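PDB 3EUA: fructosamine deglycase FrlB from Bacillus subtilis, which catalyses the conversion of a range of fructosamine 6-phosphates to glucose 6-phosphate and a free amino acid. Local coordinates for residues A[14-19]-A[103-108]; A[47-52]-A[291-296]. One frame throughout, in Å; residues are numbered along the deposited sequence.

Interaction 1: A[14-19]-A[103-108]; sequences QAFLQD and LTIAMT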
# COMPACT_ATOMS: atom_id res chain seq x y z
N GLN A 14 5.82 29.56 0.66
CA GLN A 14 4.98 30.70 1.04
C GLN A 14 4.25 31.29 -0.15
O GLN A 14 3.10 31.63 -0.04
CB GLN A 14 5.79 31.81 1.70
CG GLN A 14 6.45 31.44 3.06
CD GLN A 14 7.10 32.65 3.71
OE1 GLN A 14 6.55 33.75 3.67
NE2 GLN A 14 8.26 32.45 4.32
N ALA A 15 4.94 31.44 -1.28
CA ALA A 15 4.32 31.98 -2.50
C ALA A 15 3.19 31.08 -2.94
O ALA A 15 2.09 31.54 -3.26
CB ALA A 15 5.33 32.13 -3.60
N PHE A 16 3.45 29.78 -2.96
CA PHE A 16 2.40 28.80 -3.31
C PHE A 16 1.17 28.95 -2.38
O PHE A 16 0.03 29.02 -2.86
CB PHE A 16 2.97 27.39 -3.26
CG PHE A 16 1.94 26.31 -3.19
CD1 PHE A 16 1.30 25.87 -4.33
CD2 PHE A 16 1.66 25.68 -1.98
CE1 PHE A 16 0.36 24.83 -4.26
CE2 PHE A 16 0.73 24.65 -1.90
CZ PHE A 16 0.08 24.23 -3.04
N LEU A 17 1.40 29.03 -1.07
CA LEU A 17 0.29 29.17 -0.12
C LEU A 17 -0.48 30.48 -0.31
O LEU A 17 -1.71 30.53 -0.16
CB LEU A 17 0.76 29.02 1.32
CG LEU A 17 1.34 27.64 1.70
CD1 LEU A 17 1.94 27.69 3.10
CD2 LEU A 17 0.28 26.54 1.58
N GLN A 18 0.23 31.55 -0.64
CA GLN A 18 -0.41 32.83 -0.92
C GLN A 18 -1.35 32.67 -2.10
O GLN A 18 -2.50 33.10 -2.05
CB GLN A 18 0.62 33.93 -1.25
CG GLN A 18 1.48 34.41 -0.09
CD GLN A 18 2.62 35.39 -0.51
OE1 GLN A 18 2.48 36.16 -1.47
NE2 GLN A 18 3.73 35.37 0.23
N ASP A 19 -0.87 32.04 -3.17
CA ASP A 19 -1.68 31.84 -4.37
C ASP A 19 -2.81 30.83 -4.15
O ASP A 19 -3.84 30.88 -4.82
CB ASP A 19 -0.82 31.36 -5.54
CG ASP A 19 0.18 32.40 -6.01
OD1 ASP A 19 0.14 33.58 -5.58
OD2 ASP A 19 1.02 32.02 -6.85
N LEU A 103 -3.50 21.71 -10.17
CA LEU A 103 -2.50 22.58 -9.58
C LEU A 103 -1.36 21.63 -9.20
O LEU A 103 -1.60 20.63 -8.52
CB LEU A 103 -3.06 23.27 -8.34
CG LEU A 103 -2.13 24.16 -7.51
CD1 LEU A 103 -1.57 25.31 -8.33
CD2 LEU A 103 -2.90 24.65 -6.28
N THR A 104 -0.15 21.93 -9.65
CA THR A 104 1.00 21.07 -9.38
C THR A 104 2.12 21.76 -8.65
O THR A 104 2.49 22.89 -8.98
CB THR A 104 1.60 20.50 -10.71
OG1 THR A 104 1.91 21.55 -11.62
CG2 THR A 104 0.63 19.54 -11.37
N ILE A 105 2.65 21.06 -7.65
CA ILE A 105 3.78 21.55 -6.90
C ILE A 105 4.78 20.40 -6.81
O ILE A 105 4.41 19.31 -6.39
CB ILE A 105 3.39 22.07 -5.52
CG1 ILE A 105 4.65 22.56 -4.80
CG2 ILE A 105 2.65 20.96 -4.74
CD1 ILE A 105 4.44 23.50 -3.61
N ALA A 106 6.02 20.65 -7.22
CA ALA A 106 7.05 19.66 -7.19
C ALA A 106 8.13 20.04 -6.20
O ALA A 106 8.52 21.21 -6.13
CB ALA A 106 7.66 19.52 -8.61
N MSE A 107 8.57 19.04 -5.43
CA MSE A 107 9.67 19.17 -4.53
C MSE A 107 10.88 18.51 -5.20
O MSE A 107 10.73 17.47 -5.86
CB MSE A 107 9.40 18.46 -3.24
CG MSE A 107 8.19 18.95 -2.53
SE MSE A 107 7.95 17.88 -0.93
CE MSE A 107 9.47 18.28 -0.21
N THR A 108 12.06 19.11 -5.09
CA THR A 108 13.24 18.55 -5.66
C THR A 108 14.48 19.16 -5.01
O THR A 108 14.40 20.18 -4.33
CB THR A 108 13.23 18.79 -7.18
OG1 THR A 108 14.33 18.12 -7.78
CG2 THR A 108 13.24 20.32 -7.52

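Interaction 2: A[47-52]-A[291-296]; sequences FDRESK and KGYLAP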
# COMPACT_ATOMS: atom_id res chain seq x y z
N PHE A 47 -3.51 14.02 6.26
CA PHE A 47 -4.77 14.33 5.58
C PHE A 47 -5.93 13.49 6.08
O PHE A 47 -7.03 14.01 6.26
CB PHE A 47 -4.66 14.19 4.05
CG PHE A 47 -4.44 15.47 3.36
CD1 PHE A 47 -3.19 16.05 3.29
CD2 PHE A 47 -5.53 16.16 2.81
CE1 PHE A 47 -3.01 17.28 2.67
CE2 PHE A 47 -5.33 17.38 2.19
CZ PHE A 47 -4.08 17.94 2.14
N ASP A 48 -5.71 12.20 6.31
CA ASP A 48 -6.79 11.34 6.82
C ASP A 48 -7.30 11.76 8.19
O ASP A 48 -8.49 11.69 8.44
CB ASP A 48 -6.38 9.85 6.85
CG ASP A 48 -6.33 9.22 5.47
OD1 ASP A 48 -6.87 9.81 4.49
OD2 ASP A 48 -5.77 8.11 5.35
N ARG A 49 -6.41 12.22 9.05
CA ARG A 49 -6.78 12.67 10.41
C ARG A 49 -7.24 14.13 10.50
O ARG A 49 -7.97 14.50 11.43
CB ARG A 49 -5.57 12.49 11.32
CG ARG A 49 -5.26 11.07 11.68
CD ARG A 49 -5.93 10.63 12.97
NE ARG A 49 -7.37 10.86 13.01
CZ ARG A 49 -8.02 11.76 13.75
NH1 ARG A 49 -7.41 12.58 14.60
NH2 ARG A 49 -9.34 11.80 13.66
N GLU A 50 -6.82 14.96 9.54
CA GLU A 50 -7.11 16.40 9.58
C GLU A 50 -8.06 17.01 8.57
O GLU A 50 -8.74 17.99 8.90
CB GLU A 50 -5.79 17.16 9.40
CG GLU A 50 -4.77 16.87 10.49
CD GLU A 50 -5.21 17.41 11.85
OE1 GLU A 50 -5.91 18.44 11.92
OE2 GLU A 50 -4.81 16.78 12.85
N SER A 51 -8.10 16.47 7.35
CA SER A 51 -8.90 17.08 6.31
C SER A 51 -10.34 16.63 6.32
O SER A 51 -10.65 15.47 6.12
CB SER A 51 -8.30 16.83 4.92
OG SER A 51 -9.13 17.44 3.94
N LYS A 52 -11.23 17.59 6.49
CA LYS A 52 -12.64 17.33 6.50
C LYS A 52 -13.22 17.41 5.09
O LYS A 52 -14.19 16.74 4.79
CB LYS A 52 -13.34 18.33 7.44
N LYS A 291 3.06 15.44 17.72
CA LYS A 291 4.10 14.42 18.01
C LYS A 291 3.98 13.17 17.12
O LYS A 291 4.96 12.61 16.60
CB LYS A 291 4.05 13.89 19.45
CG LYS A 291 4.34 14.82 20.59
CD LYS A 291 4.62 13.94 21.83
CE LYS A 291 4.45 14.66 23.18
NZ LYS A 291 5.22 15.89 23.36
N GLY A 292 2.73 12.74 16.92
CA GLY A 292 2.48 11.53 16.12
C GLY A 292 2.82 11.72 14.67
O GLY A 292 3.25 10.76 13.98
N TYR A 293 2.67 12.96 14.18
CA TYR A 293 2.98 13.26 12.80
C TYR A 293 4.47 13.44 12.57
O TYR A 293 4.96 13.16 11.47
CB TYR A 293 2.25 14.52 12.32
CG TYR A 293 0.74 14.53 12.53
CD1 TYR A 293 -0.03 13.41 12.26
CD2 TYR A 293 0.06 15.71 12.84
CE1 TYR A 293 -1.41 13.42 12.40
CE2 TYR A 293 -1.35 15.73 12.99
CZ TYR A 293 -2.06 14.57 12.76
OH TYR A 293 -3.44 14.48 12.84
N LEU A 294 5.21 13.85 13.61
CA LEU A 294 6.66 14.10 13.51
C LEU A 294 7.56 12.91 13.86
O LEU A 294 8.70 12.83 13.38
CB LEU A 294 7.05 15.31 14.38
CG LEU A 294 6.44 16.65 13.92
CD1 LEU A 294 6.60 17.74 14.99
CD2 LEU A 294 7.00 17.10 12.54
N ALA A 295 7.06 11.99 14.66
CA ALA A 295 7.87 10.82 15.06
C ALA A 295 8.46 10.04 13.90
O ALA A 295 9.61 9.58 14.01
CB ALA A 295 7.10 9.87 15.95
N PRO A 296 7.69 9.87 12.80
CA PRO A 296 8.30 9.11 11.69
C PRO A 296 9.59 9.72 11.11
O PRO A 296 10.47 8.98 10.59
CB PRO A 296 7.22 9.08 10.61
CG PRO A 296 6.01 9.68 11.15
CD PRO A 296 6.29 10.25 12.52
O HOH W 1 -4.41 13.33 14.98

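Interaction 1: A[14-19]-A[103-108]
Helix residues 14-19 lie over strand residues 103-108, with Phe16 and Ile105 the nearest backbone positions at 8.2 Å between their CA atoms, a spacing bridged here by the Phe16 ring together with Leu103 and Ile105. The contact belongs to the first SIS domain, an alpha-beta sandwich in which helices cover a parallel sheet; helix 11-20 here packs on strand 103-108, the neighbour of strand 121-124, outermost in this chain's sheet. Phe16 alone reaches across from the helix, and Leu103 and Ile105, two residues apart on the strand and therefore on the same side of the sheet, receive it. The Phe16 torsion (chi1 163°) sets CG roughly opposite the backbone N and swings the ring down onto the strand. Ile105 places its CD1 methyl over one face of that ring in a CH-pi contact, 3.9 Å from the ring centroid and only 15° from the normal. Its extended arm, with chi1 at 180°, carries this methyl up from the sheet, while the beta-branched isoleucine suits the strand that bears it. One branch of Leu103, CD2, with CG behind it, approaches Phe16 CE1 obliquely. All three residues are buried, and they meet through carbon atoms alone, which suits the interior between helix and sheet. Tyr121 on strand 121-124 meets the Phe16 ring edge-to-face, and Thr148 of helix 137-153 and Leu77 of strand 76-82 also touch the phenylalanine. Ile105 CD1 stands 3.8 Å from Phe16 CG, whereas Leu103 CD2 touches Phe16 CE1, also at 3.8 Å.

Interaction 2: A[47-52]-A[291-296]
The C-terminal turn of helix 41-50, in the first SIS domain, meets helix 288-313 of the second, so this contact is a polar bridge between the two sugar-isomerase-type domains of the chain. Tyr293 spans the gap, for the nearest CA atoms, those of Arg49 and Tyr293, are 10.1 Å apart. Its hydroxyl donates a hydrogen bond to Glu50, with Tyr293 OH 2.7 Å from Glu50 OE2. The acceptor uses its anti lone pair, the one turned away from OE1, and lies at the edge of the tyrosine ring, in its plane, while the carboxylate stands almost perpendicular to the ring, at 88°. Chi1 (-61°) sets Glu50 CG beside the backbone N and close to the hydroxyl, and the bend at chi2 (-67°) then turns the carboxylate so that OE2 meets Tyr293 OH. Arg49 adds the root of its side chain, with CB 3.3 Å from Tyr293 OH, before its own bends carry the guanidinium away. A water bridges tyrosine and arginine: it donates to Tyr293 OH at 2.6 Å and accepts from Arg49 NH1 at 3.1 Å, lying in the guanidinium plane. Tyrosine suits this place because a long, rigid ring delivers a hydroxyl that can give one bond and take another. Glu50 OE2 also forms a salt bridge with Lys157, and OE1 takes a hydrogen bond from Asn155. With an alanine here in place of Glu50 the carboxylate is gone, which would probably leave the Tyr293 hydroxyl without its acceptor and Lys157 without this salt-bridge partner. Arg49 NH2 binds Asn68 O of the second subunit, while Leu149 of helix 137-153 packs against Glu50, and Tyr293 also touches Tyr45 and Val46 of helix 41-50.

Interaction 1 lies wholly within the first SIS domain, whereas interaction 2 joins that domain to the second; their centres are about 20 Å apart and their nearest atoms about 9 Å, so they do not touch. The two share no helix or strand, yet helix 137-153 lends side chains to both, Thr148 and Ile144 at 14-19/103-108 and Leu149 at 47-52/291-296. Chemistry follows location. The helix-on-sheet layer is buried and meets across its two segments through apolar side chains, including a CH-pi contact, while the domain junction is only partly buried, relies on charge, a hydroxyl and a water, and extends through Arg49 to the second subunit.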